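CELL WALL surface anchor family protein (Streptococcus pneumoniae, PDB 2WW8) serves as the adhesin of the pneumococcal pilus, recognising host cells, probably through an integrin I-like domain carried by a string of immunoglobulin-like and prealbumin-like domains. Local coordinates at residues E139-Q144 with K717-R722; E122-T127 with N683-S688; W521-N526 with Q557-K562; K380-I385 with Y532-V537. One frame throughout, in Å; residues are numbered along the deposited sequence.

Contact 1 of 4, residues E139-Q144 with K717-R722; sequences EALSDQ and KIRDVR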
# COMPACT_ATOMS: atom_id res chain seq x y z
N GLU A 139 15.01 14.73 26.29
CA GLU A 139 15.03 15.97 25.55
C GLU A 139 13.90 15.98 24.49
O GLU A 139 13.53 14.93 23.98
CB GLU A 139 16.40 16.07 24.89
CG GLU A 139 16.63 17.36 24.14
CD GLU A 139 16.58 18.56 25.07
OE1 GLU A 139 15.47 19.08 25.31
OE2 GLU A 139 17.66 18.95 25.56
N ALA A 140 13.35 17.16 24.18
CA ALA A 140 12.27 17.31 23.23
C ALA A 140 12.85 17.28 21.82
O ALA A 140 13.96 17.76 21.60
CB ALA A 140 11.54 18.62 23.45
N LEU A 141 12.10 16.70 20.89
CA LEU A 141 12.53 16.62 19.48
C LEU A 141 12.30 17.96 18.81
O LEU A 141 11.40 18.69 19.21
CB LEU A 141 11.71 15.55 18.77
CG LEU A 141 12.16 14.09 18.85
CD1 LEU A 141 11.01 13.29 18.35
CD2 LEU A 141 13.38 13.84 17.97
N SER A 142 13.11 18.34 17.82
CA SER A 142 12.86 19.58 17.10
C SER A 142 11.66 19.45 16.15
O SER A 142 11.22 18.34 15.84
CB SER A 142 14.11 20.00 16.33
OG SER A 142 14.32 19.20 15.17
N ASP A 143 11.15 20.59 15.68
CA ASP A 143 10.06 20.65 14.69
C ASP A 143 10.49 20.84 13.23
O ASP A 143 9.69 21.29 12.40
CB ASP A 143 9.02 21.72 15.09
CG ASP A 143 9.57 23.14 14.97
OD1 ASP A 143 10.77 23.32 14.66
OD2 ASP A 143 8.77 24.09 15.18
N GLN A 144 11.75 20.50 12.94
CA GLN A 144 12.32 20.52 11.59
C GLN A 144 12.22 19.20 10.82
O GLN A 144 12.73 18.17 11.26
CB GLN A 144 13.79 20.93 11.66
CG GLN A 144 13.97 22.31 12.29
CD GLN A 144 13.39 23.41 11.41
OE1 GLN A 144 12.46 24.11 11.81
NE2 GLN A 144 13.95 23.57 10.21
N LYS A 717 13.16 7.94 6.37
CA LYS A 717 14.16 8.60 7.21
C LYS A 717 13.81 8.35 8.66
O LYS A 717 12.62 8.26 8.98
CB LYS A 717 14.16 10.12 7.01
CG LYS A 717 14.70 10.54 5.66
CD LYS A 717 13.60 10.79 4.66
CE LYS A 717 14.19 11.51 3.44
NZ LYS A 717 14.58 10.49 2.37
N ILE A 718 14.82 8.28 9.54
CA ILE A 718 14.54 8.13 10.97
C ILE A 718 15.51 9.03 11.71
O ILE A 718 16.60 9.36 11.20
CB ILE A 718 14.68 6.66 11.45
CG1 ILE A 718 16.10 6.14 11.20
CG2 ILE A 718 13.60 5.78 10.76
CD1 ILE A 718 16.40 4.78 11.80
N ARG A 719 15.08 9.46 12.91
CA ARG A 719 15.96 10.24 13.77
C ARG A 719 15.71 9.93 15.24
O ARG A 719 14.77 9.20 15.58
CB ARG A 719 15.72 11.74 13.57
CG ARG A 719 14.29 12.12 13.94
CD ARG A 719 14.16 13.60 14.06
NE ARG A 719 12.80 14.05 14.30
CZ ARG A 719 12.51 15.32 14.56
NH1 ARG A 719 13.50 16.19 14.61
NH2 ARG A 719 11.25 15.69 14.77
N ASP A 720 16.54 10.51 16.11
CA ASP A 720 16.30 10.49 17.56
C ASP A 720 16.87 11.78 18.15
O ASP A 720 17.58 12.50 17.44
CB ASP A 720 16.91 9.27 18.26
CG ASP A 720 16.28 9.00 19.64
OD1 ASP A 720 15.25 9.61 20.00
OD2 ASP A 720 16.82 8.17 20.38
N VAL A 721 16.55 12.05 19.41
CA VAL A 721 17.06 13.25 20.08
C VAL A 721 17.89 12.76 21.27
O VAL A 721 17.42 11.90 22.03
CB VAL A 721 15.94 14.24 20.52
CG1 VAL A 721 14.93 13.59 21.45
CG2 VAL A 721 16.52 15.47 21.23
N ARG A 722 19.12 13.23 21.40
CA ARG A 722 19.99 12.66 22.40
C ARG A 722 19.60 13.15 23.80
O ARG A 722 19.18 14.30 23.97
CB ARG A 722 21.41 13.03 22.05
CG ARG A 722 22.42 12.04 22.54
CD ARG A 722 23.69 12.55 21.90
NE ARG A 722 23.99 11.83 20.67
CZ ARG A 722 24.28 10.54 20.69
NH1 ARG A 722 24.27 9.91 21.87
NH2 ARG A 722 24.54 9.88 19.57

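Contact 2 of 4, residues E122-T127 with N683-S688; sequences EKNGRT and NDEFVS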
# COMPACT_ATOMS: atom_id res chain seq x y z
N GLU A 122 31.39 15.23 22.25
CA GLU A 122 31.82 14.55 21.03
C GLU A 122 31.44 15.33 19.77
O GLU A 122 30.55 16.18 19.82
CB GLU A 122 31.17 13.17 20.93
CG GLU A 122 31.39 12.22 22.09
CD GLU A 122 32.63 11.39 21.89
OE1 GLU A 122 32.63 10.50 21.01
OE2 GLU A 122 33.59 11.65 22.64
N LYS A 123 32.10 15.02 18.65
CA LYS A 123 31.74 15.60 17.35
C LYS A 123 30.25 15.57 16.98
O LYS A 123 29.81 16.48 16.28
CB LYS A 123 32.60 15.01 16.23
CG LYS A 123 34.06 14.95 16.59
CD LYS A 123 34.93 14.96 15.36
CE LYS A 123 36.36 15.18 15.83
NZ LYS A 123 37.30 14.21 15.21
N ASN A 124 29.51 14.55 17.43
CA ASN A 124 28.04 14.44 17.30
C ASN A 124 27.14 15.04 18.39
O ASN A 124 25.93 14.81 18.41
CB ASN A 124 27.66 12.96 17.12
CG ASN A 124 27.86 12.14 18.38
OD1 ASN A 124 28.30 12.64 19.41
ND2 ASN A 124 27.55 10.85 18.30
N GLY A 125 27.75 15.80 19.32
CA GLY A 125 27.03 16.45 20.42
C GLY A 125 26.71 15.62 21.65
O GLY A 125 25.93 16.02 22.51
N ARG A 126 27.33 14.45 21.74
CA ARG A 126 27.17 13.56 22.88
C ARG A 126 27.95 14.14 24.06
O ARG A 126 29.18 14.30 24.01
CB ARG A 126 27.76 12.22 22.49
CG ARG A 126 28.18 11.35 23.62
CD ARG A 126 27.10 10.34 23.84
NE ARG A 126 27.74 9.06 24.05
CZ ARG A 126 28.18 8.25 23.09
NH1 ARG A 126 28.06 8.54 21.80
NH2 ARG A 126 28.75 7.10 23.45
N THR A 127 27.22 14.44 25.13
CA THR A 127 27.79 15.11 26.30
C THR A 127 27.99 14.15 27.47
O THR A 127 27.03 13.57 27.98
CB THR A 127 26.85 16.24 26.78
OG1 THR A 127 26.72 17.21 25.73
CG2 THR A 127 27.41 16.90 28.05
N ASN A 683 21.90 3.80 14.51
CA ASN A 683 23.13 3.62 15.22
C ASN A 683 23.31 4.59 16.40
O ASN A 683 22.89 5.74 16.34
CB ASN A 683 24.30 3.74 14.25
CG ASN A 683 25.61 3.53 14.94
OD1 ASN A 683 26.16 4.47 15.51
ND2 ASN A 683 26.10 2.29 14.94
N ASP A 684 23.94 4.12 17.47
CA ASP A 684 24.12 4.93 18.67
C ASP A 684 24.85 6.25 18.48
O ASP A 684 24.77 7.07 19.38
CB ASP A 684 24.88 4.14 19.74
CG ASP A 684 23.98 3.22 20.52
OD1 ASP A 684 22.74 3.23 20.29
OD2 ASP A 684 24.53 2.50 21.39
N GLU A 685 25.55 6.46 17.35
CA GLU A 685 26.40 7.65 17.21
C GLU A 685 25.66 8.76 16.48
O GLU A 685 26.29 9.72 16.03
CB GLU A 685 27.78 7.36 16.55
CG GLU A 685 28.61 6.25 17.21
CD GLU A 685 29.18 6.62 18.58
OE1 GLU A 685 29.87 7.66 18.68
OE2 GLU A 685 28.97 5.84 19.54
N PHE A 686 24.34 8.61 16.35
CA PHE A 686 23.53 9.60 15.65
C PHE A 686 23.78 11.03 16.11
O PHE A 686 24.16 11.27 17.26
CB PHE A 686 22.02 9.34 15.76
CG PHE A 686 21.46 9.41 17.18
CD1 PHE A 686 21.47 8.29 18.00
CD2 PHE A 686 20.90 10.60 17.66
CE1 PHE A 686 20.94 8.33 19.28
CE2 PHE A 686 20.39 10.68 18.96
CZ PHE A 686 20.42 9.54 19.79
N VAL A 687 23.50 11.97 15.21
CA VAL A 687 23.40 13.36 15.64
C VAL A 687 21.98 13.70 16.08
O VAL A 687 21.03 13.54 15.35
CB VAL A 687 23.89 14.31 14.54
CG1 VAL A 687 23.64 15.77 14.90
CG2 VAL A 687 25.39 14.07 14.27
N SER A 688 21.84 14.25 17.28
CA SER A 688 20.52 14.60 17.79
C SER A 688 19.67 15.37 16.77
O SER A 688 20.16 16.32 16.18
CB SER A 688 20.71 15.40 19.09
OG SER A 688 19.60 15.21 19.96

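Contact 3 of 4, residues W521-N526 with Q557-K562; sequences WYYNGN and QSISSK. With CA (calcium ion), chain C.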
# COMPACT_ATOMS: atom_id res chain seq x y z
N TRP A 521 -20.58 -20.20 -47.52
CA TRP A 521 -20.40 -19.48 -48.76
C TRP A 521 -20.27 -17.97 -48.55
O TRP A 521 -19.47 -17.32 -49.27
CB TRP A 521 -21.55 -19.80 -49.73
CG TRP A 521 -21.58 -21.22 -50.13
CD1 TRP A 521 -20.52 -22.06 -50.27
CD2 TRP A 521 -22.74 -21.96 -50.53
NE1 TRP A 521 -20.95 -23.29 -50.71
CE2 TRP A 521 -22.31 -23.26 -50.84
CE3 TRP A 521 -24.09 -21.66 -50.59
CZ2 TRP A 521 -23.20 -24.26 -51.26
CZ3 TRP A 521 -24.98 -22.65 -51.00
CH2 TRP A 521 -24.54 -23.92 -51.32
N TYR A 522 -21.07 -17.44 -47.62
CA TYR A 522 -20.99 -16.04 -47.21
C TYR A 522 -19.53 -15.74 -46.75
O TYR A 522 -18.88 -14.76 -47.16
CB TYR A 522 -21.97 -15.62 -46.11
CG TYR A 522 -21.42 -14.34 -45.46
CD1 TYR A 522 -21.47 -13.09 -46.10
CD2 TYR A 522 -20.74 -14.41 -44.25
CE1 TYR A 522 -20.90 -11.96 -45.49
CE2 TYR A 522 -20.15 -13.30 -43.63
CZ TYR A 522 -20.27 -12.09 -44.27
OH TYR A 522 -19.68 -10.99 -43.71
N TYR A 523 -19.01 -16.60 -45.88
CA TYR A 523 -17.68 -16.43 -45.29
C TYR A 523 -16.62 -16.44 -46.40
O TYR A 523 -15.78 -15.52 -46.49
CB TYR A 523 -17.38 -17.52 -44.25
CG TYR A 523 -16.03 -17.36 -43.58
CD1 TYR A 523 -14.87 -17.87 -44.17
CD2 TYR A 523 -15.92 -16.70 -42.36
CE1 TYR A 523 -13.58 -17.73 -43.54
CE2 TYR A 523 -14.70 -16.59 -41.72
CZ TYR A 523 -13.55 -17.08 -42.31
OH TYR A 523 -12.36 -16.87 -41.64
N ASN A 524 -16.65 -17.48 -47.24
CA ASN A 524 -15.70 -17.61 -48.35
C ASN A 524 -15.74 -16.40 -49.28
O ASN A 524 -14.71 -15.95 -49.79
CB ASN A 524 -16.03 -18.83 -49.23
CG ASN A 524 -15.70 -20.14 -48.53
OD1 ASN A 524 -14.97 -20.16 -47.54
ND2 ASN A 524 -16.24 -21.24 -49.05
N GLY A 525 -16.95 -15.91 -49.49
CA GLY A 525 -17.10 -14.82 -50.46
C GLY A 525 -16.70 -13.42 -49.96
O GLY A 525 -16.32 -12.59 -50.77
N ASN A 526 -16.81 -13.18 -48.66
CA ASN A 526 -16.74 -11.80 -48.12
C ASN A 526 -15.83 -11.62 -46.93
O ASN A 526 -15.57 -10.47 -46.51
CB ASN A 526 -18.17 -11.42 -47.63
CG ASN A 526 -19.18 -11.51 -48.76
OD1 ASN A 526 -19.24 -10.65 -49.62
ND2 ASN A 526 -19.83 -12.66 -48.85
N GLN A 557 -14.68 -24.99 -38.63
CA GLN A 557 -13.39 -24.83 -39.31
C GLN A 557 -13.50 -23.90 -40.55
O GLN A 557 -12.58 -23.09 -40.77
CB GLN A 557 -12.85 -26.19 -39.72
CG GLN A 557 -12.29 -26.99 -38.53
CD GLN A 557 -11.99 -28.45 -38.87
OE1 GLN A 557 -12.41 -28.93 -39.90
NE2 GLN A 557 -11.32 -29.16 -37.96
N SER A 558 -14.60 -24.01 -41.31
CA SER A 558 -14.75 -23.29 -42.57
C SER A 558 -15.11 -21.84 -42.28
O SER A 558 -15.02 -21.02 -43.18
CB SER A 558 -15.89 -23.86 -43.43
OG SER A 558 -17.15 -23.43 -42.89
N ILE A 559 -15.53 -21.50 -41.06
CA ILE A 559 -15.66 -20.06 -40.77
C ILE A 559 -14.56 -19.57 -39.86
O ILE A 559 -14.75 -18.62 -39.11
CB ILE A 559 -17.05 -19.70 -40.22
CG1 ILE A 559 -17.34 -20.45 -38.90
CG2 ILE A 559 -18.15 -19.99 -41.29
CD1 ILE A 559 -18.31 -19.73 -37.99
N SER A 560 -13.41 -20.24 -39.91
CA SER A 560 -12.20 -19.77 -39.23
C SER A 560 -11.16 -19.62 -40.34
O SER A 560 -11.32 -20.21 -41.41
CB SER A 560 -11.66 -20.87 -38.28
OG SER A 560 -12.66 -21.24 -37.35
N SER A 561 -10.05 -18.91 -40.09
CA SER A 561 -9.10 -18.57 -41.18
C SER A 561 -8.24 -19.77 -41.60
O SER A 561 -7.66 -19.76 -42.68
CB SER A 561 -8.30 -17.30 -40.89
OG SER A 561 -7.57 -17.43 -39.65
N LYS A 562 -8.12 -20.80 -40.77
CA LYS A 562 -7.60 -22.12 -41.19
C LYS A 562 -8.18 -23.17 -40.23
O LYS A 562 -8.68 -22.79 -39.18
CB LYS A 562 -6.09 -22.14 -41.14
CG LYS A 562 -5.54 -21.97 -39.77
CD LYS A 562 -4.00 -22.03 -39.84
CE LYS A 562 -3.54 -20.97 -38.87
NZ LYS A 562 -2.12 -21.20 -38.60
CA CA C . -15.19 -8.25 -46.38
O HOH W 1 -14.02 -21.69 -45.52
O HOH W 2 -16.93 -7.90 -47.97
O HOH W 3 -14.57 -5.92 -46.59
O HOH W 4 -14.26 -8.55 -48.64

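Contact 4 of 4, residues K380-I385 with Y532-V537; sequences KVIFHI and YDVFTV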
# COMPACT_ATOMS: atom_id res chain seq x y z
N LYS A 380 -5.62 -7.55 -38.42
CA LYS A 380 -7.08 -7.53 -38.13
C LYS A 380 -7.50 -8.93 -37.69
O LYS A 380 -7.18 -9.90 -38.35
CB LYS A 380 -7.89 -7.07 -39.36
CG LYS A 380 -7.56 -5.59 -39.67
CD LYS A 380 -7.31 -5.31 -41.12
CE LYS A 380 -6.92 -3.88 -41.44
NZ LYS A 380 -5.46 -3.53 -41.62
N VAL A 381 -8.16 -9.03 -36.52
CA VAL A 381 -8.41 -10.31 -35.87
C VAL A 381 -9.88 -10.39 -35.47
O VAL A 381 -10.43 -9.40 -35.01
CB VAL A 381 -7.48 -10.46 -34.62
CG1 VAL A 381 -7.62 -11.86 -33.91
CG2 VAL A 381 -5.99 -10.19 -35.03
N ILE A 382 -10.48 -11.57 -35.61
CA ILE A 382 -11.75 -11.90 -34.97
C ILE A 382 -11.53 -13.11 -34.07
O ILE A 382 -10.91 -14.12 -34.51
CB ILE A 382 -12.81 -12.25 -36.07
CG1 ILE A 382 -12.99 -11.02 -37.01
CG2 ILE A 382 -14.11 -12.83 -35.51
CD1 ILE A 382 -13.66 -11.42 -38.34
N PHE A 383 -11.95 -12.94 -32.81
CA PHE A 383 -12.16 -14.07 -31.88
C PHE A 383 -13.69 -14.35 -31.78
O PHE A 383 -14.46 -13.50 -31.36
CB PHE A 383 -11.59 -13.71 -30.48
CG PHE A 383 -10.10 -13.70 -30.40
CD1 PHE A 383 -9.41 -14.86 -30.12
CD2 PHE A 383 -9.39 -12.49 -30.57
CE1 PHE A 383 -8.00 -14.83 -30.03
CE2 PHE A 383 -8.02 -12.46 -30.47
CZ PHE A 383 -7.31 -13.62 -30.20
N HIS A 384 -14.11 -15.53 -32.17
CA HIS A 384 -15.51 -15.84 -32.16
C HIS A 384 -15.73 -16.99 -31.14
O HIS A 384 -15.16 -18.10 -31.27
CB HIS A 384 -15.83 -16.38 -33.52
CG HIS A 384 -17.29 -16.71 -33.71
ND1 HIS A 384 -17.77 -17.26 -34.87
CD2 HIS A 384 -18.37 -16.49 -32.93
CE1 HIS A 384 -19.08 -17.44 -34.77
NE2 HIS A 384 -19.47 -16.98 -33.60
N ILE A 385 -16.56 -16.70 -30.16
CA ILE A 385 -16.88 -17.68 -29.14
C ILE A 385 -18.33 -18.10 -29.41
O ILE A 385 -19.26 -17.26 -29.40
CB ILE A 385 -16.75 -17.09 -27.72
CG1 ILE A 385 -15.29 -16.75 -27.43
CG2 ILE A 385 -17.35 -18.04 -26.62
CD1 ILE A 385 -15.18 -15.56 -26.44
N TYR A 532 -7.90 -11.59 -42.67
CA TYR A 532 -8.09 -11.56 -41.22
C TYR A 532 -7.55 -12.82 -40.57
O TYR A 532 -7.59 -13.90 -41.18
CB TYR A 532 -9.53 -11.40 -40.83
CG TYR A 532 -10.35 -10.25 -41.38
CD1 TYR A 532 -9.77 -9.02 -41.71
CD2 TYR A 532 -11.72 -10.44 -41.60
CE1 TYR A 532 -10.56 -7.96 -42.23
CE2 TYR A 532 -12.49 -9.43 -42.10
CZ TYR A 532 -11.92 -8.19 -42.38
OH TYR A 532 -12.71 -7.16 -42.88
N ASP A 533 -7.03 -12.69 -39.35
CA ASP A 533 -6.94 -13.88 -38.48
C ASP A 533 -8.34 -14.08 -37.85
O ASP A 533 -8.88 -13.26 -37.13
CB ASP A 533 -5.89 -13.72 -37.38
CG ASP A 533 -4.50 -13.55 -37.95
OD1 ASP A 533 -3.90 -14.60 -38.28
OD2 ASP A 533 -4.00 -12.40 -38.08
N VAL A 534 -8.91 -15.27 -38.02
CA VAL A 534 -10.24 -15.56 -37.45
C VAL A 534 -10.06 -16.86 -36.67
O VAL A 534 -9.76 -17.91 -37.28
CB VAL A 534 -11.28 -15.79 -38.57
CG1 VAL A 534 -12.66 -16.00 -37.94
CG2 VAL A 534 -11.30 -14.56 -39.52
N PHE A 535 -10.29 -16.75 -35.36
CA PHE A 535 -10.21 -17.84 -34.38
C PHE A 535 -11.62 -18.15 -33.83
O PHE A 535 -12.36 -17.22 -33.53
CB PHE A 535 -9.38 -17.36 -33.19
CG PHE A 535 -7.97 -17.00 -33.56
CD1 PHE A 535 -7.08 -17.99 -33.95
CD2 PHE A 535 -7.54 -15.67 -33.51
CE1 PHE A 535 -5.73 -17.70 -34.28
CE2 PHE A 535 -6.16 -15.36 -33.84
CZ PHE A 535 -5.28 -16.37 -34.27
N THR A 536 -11.99 -19.42 -33.72
CA THR A 536 -13.29 -19.84 -33.27
C THR A 536 -13.06 -20.80 -32.10
O THR A 536 -12.35 -21.83 -32.19
CB THR A 536 -14.07 -20.54 -34.40
OG1 THR A 536 -14.08 -19.64 -35.54
CG2 THR A 536 -15.55 -20.81 -34.01
N VAL A 537 -13.63 -20.41 -30.97
CA VAL A 537 -13.64 -21.29 -29.78
C VAL A 537 -15.10 -21.74 -29.63
O VAL A 537 -15.97 -20.89 -29.33
CB VAL A 537 -13.11 -20.54 -28.54
CG1 VAL A 537 -13.24 -21.34 -27.25
CG2 VAL A 537 -11.60 -20.21 -28.72
O HOH W 5 -15.70 -17.83 -36.67

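Contact 1 of 4, residues E139-Q144 with K717-R722
The nearest CA atoms are those of Leu141 and Val721, 5.7 Å apart. Here the irregular segment 139-144 passes the end of segment 717-722 with chain directions 145° apart. The two run roughly antiparallel, yet no backbone hydrogen bond joins them, and side chains make the connection. Arg719 does most of it. Its chain is extended from CG to NE and delivers the guanidinium end-on to Ser142: NH2 donates to Ser142 O at 2.9 Å, with an N-H...O angle of 156°, and NH1 donates to Ser142 OG at 3.2 Å. Both acceptors lie close to the guanidinium plane. Leu141 CD2 rests over one face, off-centre, 3.7 Å from Arg719 NE. NE itself is bonded to His172 O, while Ser142 O takes a further bond from Gln171. An arginine suits this place because its flat head can donate in several directions along its edge and still offer a face to a methyl group. Next to it, Leu141 CD2 packs on Val721 CB at 3.6 Å. The two branches of Val721 part: CG1 abuts Glu139 O, whereas CG2 meets Glu139 CG at 3.5 Å. With CG anti to the backbone N (chi1 -176°) and a bend at chi2, the Glu139 carboxylate turns off to its own Ala140 N and to Lys49. The three guanidinium nitrogens of the buried Arg719 are thus all satisfied by uncharged acceptors, Ser142 O, Ser142 OG and His172 O, which fixes the rotation of the group and ties 139-144 to 717-722.

Contact 2 of 4, residues E122-T127 with N683-S688
Asn124 ND2 donates to Glu685 O in the hydrogen bond that crosses this contact, 2.8 Å long with an N-H...O angle of 171°. The acceptor lies in the plane of the Asn124 amide, but the nitrogen stands above the plane of the Glu685 carbonyl. The amide's other end works within its own loop: Asn124 OD1 receives Arg126 N at 3.1 Å, an Asx turn that fixes the amide's orientation. Asparagine fits because one short group can accept and donate at once. With CG set between the backbone N and the carbonyl carbon (chi1 70°), the amide folds back over its own turn. In the facing loop Asn683 builds a second Asx turn, OD1 accepting Glu685 N at 2.8 Å. Two type I turns face each other, Glu122 to Gly125 and Asn683 to Phe686. The first links strands 116-121 and 127-129 of the prealbumin-like domain, and the second follows strand 673-682 in the Ig-like family region. Arg722 bonds to Phe686 O and Asp684 O and makes a cation-pi contact with the Phe686 ring. Apolar contact is slight: Val687 CG2 lies 3.8 Å from Asn124 CB. The charged contact is a long salt bridge, Arg126 NH1 to Glu685 OE2 at 3.6 Å, weak because NH1 makes no hydrogen bond, with the carboxylate at the guanidinium edge and the planes 60° apart. Glu122 OE1 comes within 4.6 Å of Glu685 OE1, a repulsion Arg126 probably offsets in part.

Contact 3 of 4, residues W521-N526 with Q557-K562
The Tyr523 ring lies flat against the backbone of Ile559, whose CA sits over one face, 3.7 Å from the ring centroid and 11° off the normal: a CH-pi contact. Ile559 CB extends this cover, 3.9 Å from Tyr523 CD2. Ser558 O approaches obliquely, 3.3 Å from Tyr523 CD1. The phenol oxygen ends over the next peptide, with Tyr523 OH 3.3 Å from Ser560 C; its angle to Ser561 N is too poor for a hydrogen bond. Tyrosine suits the place through its reach: with CG anti to the backbone N (chi1 -178°), the ring leaves the helix and spans four residues of the facing chain. A water adds a polar link, donating to Asn524 OD1 at 2.7 Å and to Ser558 O at 2.6 Å; Asn524 ND2 bonds to Asp422 O. Three residues beyond Tyr523, the Asn526 amide donates in plane to Tyr522 O, using a carbonyl lone pair, while Asn526 O binds the calcium ion at 2.3 Å. Three waters, Asp367 and Asp530 also bind that calcium. The contact joins helix 516-526, which carries a calcium ligand, to the loop that leaves helix 549-558, in what is probably the integrin I-like (von Willebrand factor A) domain.

Contact 4 of 4, residues K380-I385 with Y532-V537
Val381 to Ile385 and Asp533 to Val537 pair as neighbouring strands of the five-stranded parallel sheet at the heart of the domain. Their axes are 4.7 Å apart and only 10° from parallel. Five backbone hydrogen bonds join them in the staggered pattern of parallel strands: Lys380 O accepts Asp533 N, Asp533 O accepts Ile382 N, Ile382 O accepts Phe535 N, Phe535 O accepts His384 N, and His384 O accepts Val537 N. The Phe535 N to Ile382 O bond, 2.8 Å long, is almost straight at 174°. On the face with Val381, Phe383 and Ile385, the rings of Phe383 and Phe535 stand side by side, planes at 27° and slid apart so that they barely overlap. Phe535 CD2 sits off-centre over a face of Phe383, 3.6 Å from its CE1, while Val381 CG1 meets the edge of Phe535 at CE2, 3.8 Å. Helix 575-583 covers the apolar part of this face, and Tyr582 stacks on Phe535. The parallel sheet with helices on both sides is consistent with an integrin I-like (von Willebrand factor A) fold, in which strand 379-386 runs on to Asp387 of the magnesium site. Helix 359-373 packs on the other face, where Ile382 CD1 touches Tyr532 CD2 at 3.9 Å and Val534 CG2 at 4.1 Å. Tyr532 OH bonds to Asp367, a calcium ligand. Polar residues suit His384 and Thr536: a water in the His384 ring plane joins its ND1, 2.8 Å away, to Thr536 OG1, which also bonds to Ser560 OG, while His384 NE2 is bonded to Tyr275.

How the contacts relate
From the N terminus the chain passes 122-127 and then 139-144, before a long excursion that holds contacts 3 and 4 entirely. Within it, 532-537 closes contact 4 on 380-385 and 557-562 closes contact 3 on 521-526; as 521-526 falls between the two strands, the loops cross. Ser560 OG to Thr536 OG1 and Ser561 N to Val534 O probably tie them by hydrogen bonds. The chain then returns through 683-688, closing contact 2, and 717-722, closing contact 1. These two also cross, and Arg722 touches Ser688 and Phe686. Contacts 1 and 2 join the N-terminal prealbumin-like region and its linker to the Ig-like region, while contacts 3 and 4 knit the inserted domain, with centres 65 to 81 Å away.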